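Local coordinates for protein ricin B lectin (Clostridium thermocellum, PDB 3VSF) that hydrolyses beta-1,3-galactan as an exo-acting galactanase, probably through its family 43 glycoside hydrolase domain, and carries a galactose-binding beta-trefoil module, at residues A[368-372]-A[473-477]; A[324-328]-A[338-344]; A[166-170]-A[179-184]; A[129-135]-A[148-154]. All coordinates share one frame; numbering follows the deposited sequence.

Contact 1: residues A[368-372]-A[473-477]; sequences KNSGK and WSTED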
loop_
_atom_site.group_PDB
_atom_site.type_symbol
_atom_site.label_atom_id
_atom_site.label_comp_id
_atom_site.label_asym_id
_atom_site.label_seq_id
_atom_site.Cartn_x
_atom_site.Cartn_y
_atom_site.Cartn_z
ATOM N N LYS A 368 -31.200 22.781 4.002
ATOM C CA LYS A 368 -32.567 23.286 3.942
ATOM C C LYS A 368 -32.714 24.611 4.680
ATOM O O LYS A 368 -33.315 25.554 4.167
ATOM C CB LYS A 368 -33.546 22.256 4.512
ATOM C CG LYS A 368 -34.977 22.758 4.636
ATOM C CD LYS A 368 -35.520 23.230 3.297
ATOM C CE LYS A 368 -36.929 23.783 3.433
ATOM N NZ LYS A 368 -37.451 24.302 2.137
ATOM N N ASN A 369 -32.155 24.679 5.884
ATOM C CA ASN A 369 -32.303 25.857 6.732
ATOM C C ASN A 369 -31.486 27.064 6.274
ATOM O O ASN A 369 -31.997 28.182 6.228
ATOM C CB ASN A 369 -31.963 25.515 8.183
ATOM C CG ASN A 369 -31.982 26.733 9.087
ATOM O OD1 ASN A 369 -33.044 27.211 9.480
ATOM N ND2 ASN A 369 -30.800 27.238 9.423
ATOM N N SER A 370 -30.221 26.835 5.940
ATOM C CA SER A 370 -29.314 27.930 5.605
ATOM C C SER A 370 -29.300 28.246 4.114
ATOM O O SER A 370 -29.095 29.393 3.718
ATOM C CB SER A 370 -27.895 27.608 6.074
ATOM O OG SER A 370 -27.354 26.519 5.347
ATOM N N GLY A 371 -29.514 27.226 3.292
ATOM C CA GLY A 371 -29.434 27.386 1.852
ATOM C C GLY A 371 -27.997 27.312 1.373
ATOM O O GLY A 371 -27.721 27.428 0.178
ATOM N N LYS A 372 -27.078 27.124 2.314
ATOM C CA LYS A 372 -25.663 26.976 1.995
ATOM C C LYS A 372 -25.369 25.537 1.581
ATOM O O LYS A 372 -26.166 24.635 1.836
ATOM C CB LYS A 372 -24.801 27.363 3.199
ATOM C CG LYS A 372 -24.982 28.799 3.667
ATOM C CD LYS A 372 -24.418 29.789 2.662
ATOM C CE LYS A 372 -24.490 31.217 3.185
ATOM N NZ LYS A 372 -25.892 31.664 3.413
ATOM N N TRP A 473 -27.410 25.634 14.037
ATOM C CA TRP A 473 -28.340 26.127 13.025
ATOM C C TRP A 473 -27.767 27.317 12.258
ATOM O O TRP A 473 -28.517 28.140 11.733
ATOM C CB TRP A 473 -29.667 26.530 13.670
ATOM C CG TRP A 473 -30.450 25.388 14.238
ATOM C CD1 TRP A 473 -30.122 24.627 15.322
ATOM C CD2 TRP A 473 -31.707 24.891 13.766
ATOM N NE1 TRP A 473 -31.091 23.680 15.546
ATOM C CE2 TRP A 473 -32.076 23.821 14.604
ATOM C CE3 TRP A 473 -32.554 25.244 12.710
ATOM C CZ2 TRP A 473 -33.254 23.101 14.423
ATOM C CZ3 TRP A 473 -33.725 24.528 12.531
ATOM C CH2 TRP A 473 -34.064 23.469 13.383
ATOM N N SER A 474 -26.442 27.405 12.198
ATOM C CA SER A 474 -25.782 28.523 11.533
ATOM C C SER A 474 -26.338 28.769 10.135
ATOM O O SER A 474 -26.621 27.831 9.391
ATOM C CB SER A 474 -24.272 28.299 11.455
ATOM O OG SER A 474 -23.645 29.362 10.757
ATOM N N THR A 475 -26.486 30.041 9.788
ATOM C CA THR A 475 -27.025 30.427 8.493
ATOM C C THR A 475 -25.997 31.241 7.711
ATOM O O THR A 475 -26.292 31.771 6.641
ATOM C CB THR A 475 -28.322 31.244 8.656
ATOM O OG1 THR A 475 -28.853 31.578 7.367
ATOM C CG2 THR A 475 -28.054 32.521 9.440
ATOM N N GLU A 476 -24.785 31.323 8.249
ATOM C CA GLU A 476 -23.733 32.141 7.657
ATOM C C GLU A 476 -22.632 31.294 7.027
ATOM O O GLU A 476 -22.576 30.081 7.228
ATOM C CB GLU A 476 -23.132 33.070 8.712
ATOM C CG GLU A 476 -24.162 33.902 9.457
ATOM C CD GLU A 476 -24.938 34.823 8.536
ATOM O OE1 GLU A 476 -24.320 35.398 7.616
ATOM O OE2 GLU A 476 -26.164 34.964 8.730
ATOM N N ASP A 477 -21.760 31.944 6.262
ATOM C CA ASP A 477 -20.621 31.269 5.650
ATOM C C ASP A 477 -19.629 30.803 6.708
ATOM O O ASP A 477 -19.364 31.513 7.680
ATOM C CB ASP A 477 -19.915 32.191 4.653
ATOM C CG ASP A 477 -20.657 32.309 3.336
ATOM O OD1 ASP A 477 -21.361 31.348 2.960
ATOM O OD2 ASP A 477 -20.530 33.360 2.672
#
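Ser370, whose CB rests against Ser474 O and Thr475 CA, has its hydroxyl gripped by three groups. Its OG accepts from Lys372 N at 3.1 Å, closing an ST turn, and is also hydrogen-bonded to Asn367 ND2 and Gln389 OE1. A chi1 of 67°, with OG between the backbone N and the carbonyl carbon, puts the hydroxyl where it can accept from Lys372 N. The CB of Ser370 points toward the 473-477 loop, 3.6 Å from Ser474 O. Further along, Lys372 crosses to the second loop with a chain bent at both chi2 and chi4. The second bend brings its ammonium group to Thr475 O, where NZ donates over 3.3 Å and lies tilted from the carbonyl plane. Asp477 OD1 lies beside CD and CE of Lys372, the two side chains crossing at about a right angle, but is 4.6 Å from NZ, beyond a salt bridge; it is hydrogen-bonded to Thr391 OG1. At the other end Asn369 stands across Trp473, amide and indole planes 85° apart, and OD1 meets the ring edge in plane at 3.8 Å from CE3. Gln389 of strand 385-390 bonds Glu476 O as well as Ser370 OG, so one side chain braces both loops. The loops after strands 363-367 and 467-470 thus meet on the surface of the ricin-type beta-trefoil module.

Contact 2: residues A[324-328]-A[338-344]; sequences VWLPL and LPYYDSV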
loop_
_atom_site.group_PDB
_atom_site.type_symbol
_atom_site.label_atom_id
_atom_site.label_comp_id
_atom_site.label_asym_id
_atom_site.label_seq_id
_atom_site.Cartn_x
_atom_site.Cartn_y
_atom_site.Cartn_z
ATOM N N VAL A 324 -3.301 -6.546 -3.332
ATOM C CA VAL A 324 -3.847 -5.238 -2.998
ATOM C C VAL A 324 -2.874 -4.136 -3.400
ATOM O O VAL A 324 -1.825 -3.966 -2.780
ATOM C CB VAL A 324 -4.148 -5.120 -1.491
ATOM C CG1 VAL A 324 -4.493 -3.684 -1.127
ATOM C CG2 VAL A 324 -5.274 -6.063 -1.097
ATOM N N TRP A 325 -3.223 -3.393 -4.445
ATOM C CA TRP A 325 -2.387 -2.288 -4.905
ATOM C C TRP A 325 -3.028 -0.941 -4.594
ATOM O O TRP A 325 -4.202 -0.716 -4.888
ATOM C CB TRP A 325 -2.106 -2.406 -6.405
ATOM C CG TRP A 325 -1.184 -3.534 -6.755
ATOM C CD1 TRP A 325 -0.724 -4.509 -5.917
ATOM C CD2 TRP A 325 -0.603 -3.801 -8.038
ATOM N NE1 TRP A 325 0.103 -5.367 -6.600
ATOM C CE2 TRP A 325 0.195 -4.955 -7.903
ATOM C CE3 TRP A 325 -0.681 -3.176 -9.287
ATOM C CZ2 TRP A 325 0.909 -5.497 -8.969
ATOM C CZ3 TRP A 325 0.027 -3.717 -10.344
ATOM C CH2 TRP A 325 0.813 -4.865 -10.178
ATOM N N LEU A 326 -2.245 -0.051 -3.994
ATOM C CA LEU A 326 -2.728 1.269 -3.618
ATOM C C LEU A 326 -1.645 2.308 -3.872
ATOM O O LEU A 326 -0.460 1.979 -3.899
ATOM C CB LEU A 326 -3.123 1.289 -2.141
ATOM C CG LEU A 326 -4.155 0.256 -1.688
ATOM C CD1 LEU A 326 -4.242 0.221 -0.174
ATOM C CD2 LEU A 326 -5.516 0.543 -2.300
ATOM N N PRO A 327 -2.047 3.570 -4.070
ATOM C CA PRO A 327 -1.072 4.649 -4.242
ATOM C C PRO A 327 -0.508 5.103 -2.901
ATOM O O PRO A 327 -1.258 5.248 -1.937
ATOM C CB PRO A 327 -1.908 5.768 -4.864
ATOM C CG PRO A 327 -3.279 5.535 -4.336
ATOM C CD PRO A 327 -3.434 4.042 -4.237
ATOM N N LEU A 328 0.803 5.310 -2.843
ATOM C CA LEU A 328 1.441 5.833 -1.642
ATOM C C LEU A 328 1.643 7.336 -1.789
ATOM O O LEU A 328 2.509 7.783 -2.541
ATOM C CB LEU A 328 2.782 5.140 -1.395
ATOM C CG LEU A 328 3.558 5.596 -0.157
ATOM C CD1 LEU A 328 2.760 5.321 1.108
ATOM C CD2 LEU A 328 4.920 4.921 -0.092
ATOM N N LEU A 338 -1.568 6.331 3.055
ATOM C CA LEU A 338 -1.861 5.123 2.295
ATOM C C LEU A 338 -3.360 4.835 2.329
ATOM O O LEU A 338 -3.840 4.117 3.204
ATOM C CB LEU A 338 -1.064 3.937 2.844
ATOM C CG LEU A 338 -0.950 2.682 1.975
ATOM C CD1 LEU A 338 -2.156 1.770 2.142
ATOM C CD2 LEU A 338 -0.740 3.051 0.511
ATOM N N PRO A 339 -4.102 5.407 1.371
ATOM C CA PRO A 339 -5.560 5.276 1.303
ATOM C C PRO A 339 -5.985 3.957 0.675
ATOM O O PRO A 339 -5.229 3.379 -0.104
ATOM C CB PRO A 339 -5.958 6.433 0.389
ATOM C CG PRO A 339 -4.797 6.572 -0.534
ATOM C CD PRO A 339 -3.574 6.256 0.289
ATOM N N TYR A 340 -7.182 3.490 1.011
ATOM C CA TYR A 340 -7.719 2.278 0.405
ATOM C C TYR A 340 -8.838 2.590 -0.580
ATOM O O TYR A 340 -9.882 3.122 -0.203
ATOM C CB TYR A 340 -8.230 1.306 1.468
ATOM C CG TYR A 340 -8.961 0.117 0.883
ATOM C CD1 TYR A 340 -8.264 -0.984 0.399
ATOM C CD2 TYR A 340 -10.347 0.098 0.806
ATOM C CE1 TYR A 340 -8.927 -2.071 -0.142
ATOM C CE2 TYR A 340 -11.019 -0.985 0.267
ATOM C CZ TYR A 340 -10.305 -2.066 -0.204
ATOM O OH TYR A 340 -10.970 -3.145 -0.739
ATOM N N TYR A 341 -8.610 2.253 -1.843
ATOM C CA TYR A 341 -9.631 2.378 -2.870
ATOM C C TYR A 341 -10.012 0.984 -3.344
ATOM O O TYR A 341 -9.151 0.205 -3.746
ATOM C CB TYR A 341 -9.110 3.204 -4.046
ATOM C CG TYR A 341 -8.588 4.570 -3.662
ATOM C CD1 TYR A 341 -9.226 5.333 -2.693
ATOM C CD2 TYR A 341 -7.453 5.095 -4.267
ATOM C CE1 TYR A 341 -8.749 6.583 -2.339
ATOM C CE2 TYR A 341 -6.969 6.342 -3.920
ATOM C CZ TYR A 341 -7.621 7.082 -2.957
ATOM O OH TYR A 341 -7.139 8.324 -2.609
ATOM N N ASP A 342 -11.301 0.663 -3.290
ATOM C CA ASP A 342 -11.767 -0.647 -3.725
ATOM C C ASP A 342 -11.416 -0.864 -5.194
ATOM O O ASP A 342 -11.293 -1.998 -5.655
ATOM C CB ASP A 342 -13.274 -0.784 -3.506
ATOM C CG ASP A 342 -13.729 -2.230 -3.480
ATOM O OD1 ASP A 342 -13.692 -2.845 -2.393
ATOM O OD2 ASP A 342 -14.121 -2.751 -4.544
ATOM N N SER A 343 -11.253 0.238 -5.920
ATOM C CA SER A 343 -10.826 0.198 -7.314
ATOM C C SER A 343 -9.838 1.329 -7.582
ATOM O O SER A 343 -10.074 2.474 -7.197
ATOM C CB SER A 343 -12.029 0.313 -8.252
ATOM O OG SER A 343 -12.932 -0.763 -8.063
ATOM N N VAL A 344 -8.731 1.004 -8.240
ATOM C CA VAL A 344 -7.681 1.982 -8.498
ATOM C C VAL A 344 -7.437 2.171 -9.992
ATOM O O VAL A 344 -7.346 1.202 -10.741
ATOM C CB VAL A 344 -6.356 1.571 -7.823
ATOM C CG1 VAL A 344 -5.243 2.540 -8.194
ATOM C CG2 VAL A 344 -6.529 1.498 -6.315
#
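Leu326 fills the inner part of this contact, pushing both its methyl branches against the chain that crosses it. CD1 meets Leu338 CD1 at 3.5 Å, the two leucines crossing at about a right angle, and also lies beside Pro339 O. Chi1 -56° and chi2 169° together set Leu326 CD2 3.6 Å from Tyr341 N, and the same methyl reaches Tyr340 CD1 and Val344 CG2 more distantly. Pro327 continues the apolar surface: its CG lies 3.8 Å from Tyr341 CE2, the Pro327 and Tyr341 side chains crossing at about a right angle, while Leu338 CD2 and Pro339 CD both approach Pro327 O. Leu328 adds CD1, 4.2 Å from the same Leu338 CD2. Strand 322-330 is the third strand of the last blade of the five-bladed beta-propeller characteristic of family 43, and 338-344 runs from that blade's outermost strand, 336-337, into the small sheet built from 41-43, 343-347 and 352-355. Val344 joins the packing there, CG2 lying 3.5 Å from Trp325 O, and Ile353 covers both Pro327 and Val344. The packing loosens toward Tyr340, which is partly exposed, and Asp342, which is exposed. Tyr340 turns its CB away from the strand, and its OH donates to Asp342 OD1 at 3.2 Å from above the carboxylate plane. The link to the trefoil module is made by Tyr340 O, bonded by Ser439 OG, and the Tyr340 side chain lies about 6 Å from that of Asn440, a residue seen to bind galactose.

Contact 3: residues A[166-170]-A[179-184]; sequences FRPMQ and LPGYMS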
loop_
_atom_site.group_PDB
_atom_site.type_symbol
_atom_site.label_atom_id
_atom_site.label_comp_id
_atom_site.label_asym_id
_atom_site.label_seq_id
_atom_site.Cartn_x
_atom_site.Cartn_y
_atom_site.Cartn_z
ATOM N N PHE A 166 22.894 -18.504 2.027
ATOM C CA PHE A 166 23.803 -18.249 3.136
ATOM C C PHE A 166 23.212 -17.292 4.161
ATOM O O PHE A 166 22.319 -16.504 3.852
ATOM C CB PHE A 166 25.107 -17.653 2.604
ATOM C CG PHE A 166 24.944 -16.283 2.009
ATOM C CD1 PHE A 166 25.281 -15.153 2.735
ATOM C CD2 PHE A 166 24.434 -16.125 0.731
ATOM C CE1 PHE A 166 25.126 -13.890 2.192
ATOM C CE2 PHE A 166 24.276 -14.866 0.182
ATOM C CZ PHE A 166 24.622 -13.748 0.915
ATOM N N ARG A 167 23.723 -17.365 5.385
ATOM C CA ARG A 167 23.393 -16.390 6.413
ATOM C C ARG A 167 24.458 -15.301 6.403
ATOM O O ARG A 167 25.637 -15.580 6.618
ATOM C CB ARG A 167 23.323 -17.062 7.785
ATOM C CG ARG A 167 22.238 -18.123 7.890
ATOM C CD ARG A 167 22.494 -19.073 9.048
ATOM N NE ARG A 167 22.287 -18.445 10.350
ATOM C CZ ARG A 167 21.184 -18.581 11.078
ATOM N NH1 ARG A 167 20.178 -19.324 10.630
ATOM N NH2 ARG A 167 21.085 -17.981 12.254
ATOM N N PRO A 168 24.045 -14.054 6.138
ATOM C CA PRO A 168 24.968 -12.922 6.016
ATOM C C PRO A 168 26.032 -12.922 7.108
ATOM O O PRO A 168 25.740 -13.267 8.253
ATOM C CB PRO A 168 24.047 -11.714 6.181
ATOM C CG PRO A 168 22.745 -12.178 5.631
ATOM C CD PRO A 168 22.639 -13.636 5.992
ATOM N N MET A 169 27.253 -12.539 6.747
ATOM C CA MET A 169 28.353 -12.453 7.701
ATOM C C MET A 169 28.653 -13.813 8.330
ATOM O O MET A 169 28.848 -13.914 9.540
ATOM C CB MET A 169 28.034 -11.431 8.797
ATOM C CG MET A 169 27.207 -10.239 8.329
ATOM S SD MET A 169 28.098 -9.086 7.268
ATOM C CE MET A 169 29.242 -8.364 8.442
ATOM N N GLN A 170 28.685 -14.856 7.506
ATOM C CA GLN A 170 28.965 -16.205 7.992
ATOM C C GLN A 170 30.428 -16.373 8.387
ATOM O O GLN A 170 30.743 -17.045 9.369
ATOM C CB GLN A 170 28.590 -17.247 6.935
ATOM C CG GLN A 170 27.311 -18.009 7.238
ATOM C CD GLN A 170 26.988 -19.050 6.183
ATOM O OE1 GLN A 170 27.676 -19.155 5.167
ATOM N NE2 GLN A 170 25.937 -19.828 6.420
ATOM N N LEU A 179 23.202 -20.819 15.239
ATOM C CA LEU A 179 23.909 -21.008 13.976
ATOM C C LEU A 179 24.837 -19.842 13.645
ATOM O O LEU A 179 24.643 -18.729 14.134
ATOM C CB LEU A 179 22.913 -21.234 12.834
ATOM C CG LEU A 179 22.050 -22.495 12.927
ATOM C CD1 LEU A 179 21.085 -22.574 11.753
ATOM C CD2 LEU A 179 22.921 -23.742 12.994
ATOM N N PRO A 180 25.859 -20.101 12.814
ATOM C CA PRO A 180 26.784 -19.057 12.367
ATOM C C PRO A 180 26.147 -18.174 11.300
ATOM O O PRO A 180 25.500 -18.685 10.385
ATOM C CB PRO A 180 27.941 -19.857 11.766
ATOM C CG PRO A 180 27.306 -21.116 11.292
ATOM C CD PRO A 180 26.231 -21.429 12.296
ATOM N N GLY A 181 26.331 -16.864 11.422
ATOM C CA GLY A 181 25.762 -15.925 10.474
ATOM C C GLY A 181 24.428 -15.369 10.935
ATOM O O GLY A 181 23.630 -16.071 11.558
ATOM N N TYR A 182 24.188 -14.099 10.626
ATOM C CA TYR A 182 22.939 -13.439 10.983
ATOM C C TYR A 182 21.744 -14.122 10.330
ATOM O O TYR A 182 21.804 -14.516 9.164
ATOM C CB TYR A 182 22.981 -11.971 10.556
ATOM C CG TYR A 182 23.955 -11.123 11.338
ATOM C CD1 TYR A 182 24.068 -11.250 12.715
ATOM C CD2 TYR A 182 24.765 -10.195 10.699
ATOM C CE1 TYR A 182 24.957 -10.474 13.435
ATOM C CE2 TYR A 182 25.658 -9.415 11.407
ATOM C CZ TYR A 182 25.750 -9.559 12.776
ATOM O OH TYR A 182 26.638 -8.784 13.486
ATOM N N MET A 183 20.657 -14.262 11.082
ATOM C CA MET A 183 19.419 -14.798 10.530
ATOM C C MET A 183 18.879 -13.841 9.473
ATOM O O MET A 183 19.072 -12.629 9.566
ATOM C CB MET A 183 18.377 -15.013 11.631
ATOM C CG MET A 183 18.812 -15.981 12.721
ATOM S SD MET A 183 17.489 -16.404 13.871
ATOM C CE MET A 183 16.379 -17.308 12.795
ATOM N N SER A 184 18.207 -14.390 8.467
ATOM C CA SER A 184 17.682 -13.580 7.374
ATOM C C SER A 184 16.391 -14.168 6.818
ATOM O O SER A 184 16.420 -15.104 6.017
ATOM C CB SER A 184 18.721 -13.448 6.259
ATOM O OG SER A 184 18.191 -12.758 5.142
#
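Arg167 reaches over 179-184 just beyond the outermost strand, 161-166, of a family 43 beta-propeller blade, where the chain makes an excursion through the short hairpin 175-176/179-180 before the next blade. A bend at chi3 (71°) turns its guanidinium group toward Gly181 O, to which NE donates at 3.0 Å from above the carbonyl plane; NH2 adds a weak second bond to the same oxygen. One guanidinium face is covered by Leu179 CB, 3.6 Å above its centre, and the opposite face by Met183 CA, offset toward the rim. These two covers and the shared acceptor should restrict the group's rotation. Pro168 follows with a backbone link, its O accepting from Tyr182 N at 3.0 Å, and its CD rests 3.9 Å from Ser184 CB. Met169 meets the Tyr182 ring obliquely with CB and CG, CG lying 3.4 Å from CD2; His210 meets that ring edge-to-face. Gln170 comes alongside Gly181, whose lack of a side chain lets the two CA atoms approach to 4.1 Å, and the CG of Gln170 lies 3.7 Å from Pro180 O.

Contact 4: residues A[129-135]-A[148-154]; sequences GEFVMWM and AAVAYSK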
loop_
_atom_site.group_PDB
_atom_site.type_symbol
_atom_site.label_atom_id
_atom_site.label_comp_id
_atom_site.label_asym_id
_atom_site.label_seq_id
_atom_site.Cartn_x
_atom_site.Cartn_y
_atom_site.Cartn_z
ATOM N N GLY A 129 25.440 -4.666 -15.772
ATOM C CA GLY A 129 24.426 -4.775 -16.805
ATOM C C GLY A 129 23.633 -6.060 -16.666
ATOM O O GLY A 129 22.993 -6.515 -17.614
ATOM N N GLU A 130 23.679 -6.645 -15.473
ATOM C CA GLU A 130 22.969 -7.887 -15.198
ATOM C C GLU A 130 22.010 -7.718 -14.025
ATOM O O GLU A 130 22.256 -6.927 -13.116
ATOM C CB GLU A 130 23.961 -9.020 -14.922
ATOM C CG GLU A 130 24.883 -8.767 -13.741
ATOM C CD GLU A 130 26.008 -9.778 -13.649
ATOM O OE1 GLU A 130 26.827 -9.676 -12.711
ATOM O OE2 GLU A 130 26.076 -10.675 -14.517
ATOM N N PHE A 131 20.911 -8.467 -14.055
ATOM C CA PHE A 131 19.885 -8.367 -13.023
ATOM C C PHE A 131 20.138 -9.344 -11.878
ATOM O O PHE A 131 20.123 -10.558 -12.072
ATOM C CB PHE A 131 18.501 -8.615 -13.623
ATOM C CG PHE A 131 18.119 -7.632 -14.693
ATOM C CD1 PHE A 131 17.433 -6.472 -14.372
ATOM C CD2 PHE A 131 18.441 -7.867 -16.018
ATOM C CE1 PHE A 131 17.078 -5.565 -15.353
ATOM C CE2 PHE A 131 18.089 -6.964 -17.004
ATOM C CZ PHE A 131 17.406 -5.812 -16.669
ATOM N N VAL A 132 20.364 -8.805 -10.686
ATOM C CA VAL A 132 20.602 -9.625 -9.504
ATOM C C VAL A 132 19.306 -9.854 -8.732
ATOM O O VAL A 132 18.536 -8.920 -8.503
ATOM C CB VAL A 132 21.646 -8.978 -8.573
ATOM C CG1 VAL A 132 21.884 -9.851 -7.351
ATOM C CG2 VAL A 132 22.947 -8.739 -9.326
ATOM N N MET A 133 19.068 -11.100 -8.336
ATOM C CA MET A 133 17.845 -11.460 -7.627
ATOM C C MET A 133 18.125 -12.012 -6.231
ATOM O O MET A 133 18.927 -12.931 -6.066
ATOM C CB MET A 133 17.038 -12.477 -8.438
ATOM C CG MET A 133 15.908 -13.132 -7.663
ATOM S SD MET A 133 14.950 -14.281 -8.667
ATOM C CE MET A 133 13.983 -15.104 -7.406
ATOM N N TRP A 134 17.457 -11.446 -5.232
ATOM C CA TRP A 134 17.582 -11.912 -3.857
ATOM C C TRP A 134 16.269 -12.518 -3.374
ATOM O O TRP A 134 15.223 -12.314 -3.990
ATOM C CB TRP A 134 18.006 -10.768 -2.938
ATOM C CG TRP A 134 19.409 -10.311 -3.178
ATOM C CD1 TRP A 134 19.852 -9.523 -4.200
ATOM C CD2 TRP A 134 20.558 -10.615 -2.378
ATOM N NE1 TRP A 134 21.206 -9.319 -4.085
ATOM C CE2 TRP A 134 21.663 -9.978 -2.974
ATOM C CE3 TRP A 134 20.759 -11.364 -1.214
ATOM C CZ2 TRP A 134 22.949 -10.067 -2.448
ATOM C CZ3 TRP A 134 22.036 -11.451 -0.692
ATOM C CH2 TRP A 134 23.116 -10.806 -1.308
ATOM N N MET A 135 16.326 -13.261 -2.273
ATOM C CA MET A 135 15.141 -13.933 -1.751
ATOM C C MET A 135 15.379 -14.521 -0.363
ATOM O O MET A 135 16.444 -14.340 0.226
ATOM C CB MET A 135 14.695 -15.036 -2.713
ATOM C CG MET A 135 15.639 -16.227 -2.764
ATOM S SD MET A 135 15.859 -16.886 -4.428
ATOM C CE MET A 135 16.816 -15.576 -5.187
ATOM N N ALA A 148 19.604 -16.010 3.262
ATOM C CA ALA A 148 19.261 -15.345 2.014
ATOM C C ALA A 148 19.791 -16.150 0.836
ATOM O O ALA A 148 20.717 -16.946 0.985
ATOM C CB ALA A 148 19.828 -13.936 1.992
ATOM N N ALA A 149 19.198 -15.945 -0.335
ATOM C CA ALA A 149 19.641 -16.627 -1.544
ATOM C C ALA A 149 19.821 -15.622 -2.675
ATOM O O ALA A 149 19.171 -14.579 -2.697
ATOM C CB ALA A 149 18.650 -17.708 -1.939
ATOM N N VAL A 150 20.710 -15.939 -3.611
ATOM C CA VAL A 150 21.029 -15.017 -4.694
ATOM C C VAL A 150 21.004 -15.698 -6.059
ATOM O O VAL A 150 21.289 -16.889 -6.178
ATOM C CB VAL A 150 22.411 -14.365 -4.484
ATOM C CG1 VAL A 150 22.628 -13.243 -5.487
ATOM C CG2 VAL A 150 22.541 -13.841 -3.064
ATOM N N ALA A 151 20.659 -14.927 -7.085
ATOM C CA ALA A 151 20.679 -15.398 -8.464
ATOM C C ALA A 151 20.881 -14.200 -9.381
ATOM O O ALA A 151 20.905 -13.060 -8.918
ATOM C CB ALA A 151 19.385 -16.114 -8.799
ATOM N N TYR A 152 21.034 -14.450 -10.677
ATOM C CA TYR A 152 21.207 -13.357 -11.630
ATOM C C TYR A 152 21.038 -13.801 -13.079
ATOM O O TYR A 152 21.068 -14.993 -13.387
ATOM C CB TYR A 152 22.567 -12.678 -11.438
ATOM C CG TYR A 152 23.747 -13.519 -11.866
ATOM C CD1 TYR A 152 24.414 -13.259 -13.056
ATOM C CD2 TYR A 152 24.197 -14.571 -11.080
ATOM C CE1 TYR A 152 25.496 -14.023 -13.452
ATOM C CE2 TYR A 152 25.276 -15.343 -11.468
ATOM C CZ TYR A 152 25.921 -15.064 -12.655
ATOM O OH TYR A 152 26.996 -15.831 -13.042
ATOM N N SER A 153 20.858 -12.824 -13.962
ATOM C CA SER A 153 20.670 -13.085 -15.382
ATOM C C SER A 153 21.056 -11.857 -16.199
ATOM O O SER A 153 20.998 -10.731 -15.705
ATOM C CB SER A 153 19.217 -13.466 -15.666
ATOM O OG SER A 153 18.993 -13.639 -17.054
ATOM N N LYS A 154 21.453 -12.077 -17.447
ATOM C CA LYS A 154 21.813 -10.978 -18.336
ATOM C C LYS A 154 20.564 -10.244 -18.814
ATOM O O LYS A 154 20.625 -9.078 -19.203
ATOM C CB LYS A 154 22.614 -11.496 -19.532
ATOM C CG LYS A 154 23.931 -12.163 -19.159
ATOM C CD LYS A 154 24.881 -11.183 -18.487
ATOM C CE LYS A 154 26.215 -11.838 -18.165
ATOM N NZ LYS A 154 27.164 -10.885 -17.523
#
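A beta hairpin forms the middle of a four-stranded propeller blade here: strands 131-138 and 147-153 run antiparallel between outer strands 116-124 and 161-166. Phe131 with Ser153, Met133 with Ala151 and Met135 with Ala149 are the hydrogen-bonded pairs. Met133 N to Ala151 O spans 2.7 Å and is nearly straight (178°), whereas Met135 N to Ala149 O is weak. On the face of Val132, Trp134, Val150 and Tyr152, the indole lies side by side with Val150. Held anti to its own carbonyl carbon, Val150 CG2 sits 3.4 Å from the centroid of the six-membered ring of Trp134 and close to its normal, a CH-pi contact. The indole NE1 is bonded to Tyr218 O, which helps fix the ring's orientation. CG1 of Val150 turns instead to Val132 CG1, 3.9 Å away. Across the sheet, Met135 bends at chi2 and chi3 and wraps Ala149, its CG 3.5 Å from that CB. At the open end of the hairpin, Glu130 reaches across Tyr152 to Lys154, and its carboxylate is shared between two lysines: OE1 forms a salt bridge with Lys219, which also makes a cation-pi contact with Tyr152. Lys154 NZ meets Glu130 OE2 at 3.2 Å, coming from above the carboxylate plane.

Followed from the N terminus, the contacts close in series, in the order 4, 3, 2, 1, and none nests within or crosses another. Contact 4 closes the hairpin inside one propeller blade. Contact 3 folds back the excursion that leaves the same blade, and the two touch: Phe166 O probably accepts from Ala148 N at 2.8 Å, while the Phe166 ring packs on Trp134 and Val150. Contact 2 comes much later, binding the last blade to the chain that leads out toward the trefoil module. Contact 1 closes a loop of 100 residues within that module, about 64 Å, centre to centre, from contact 4.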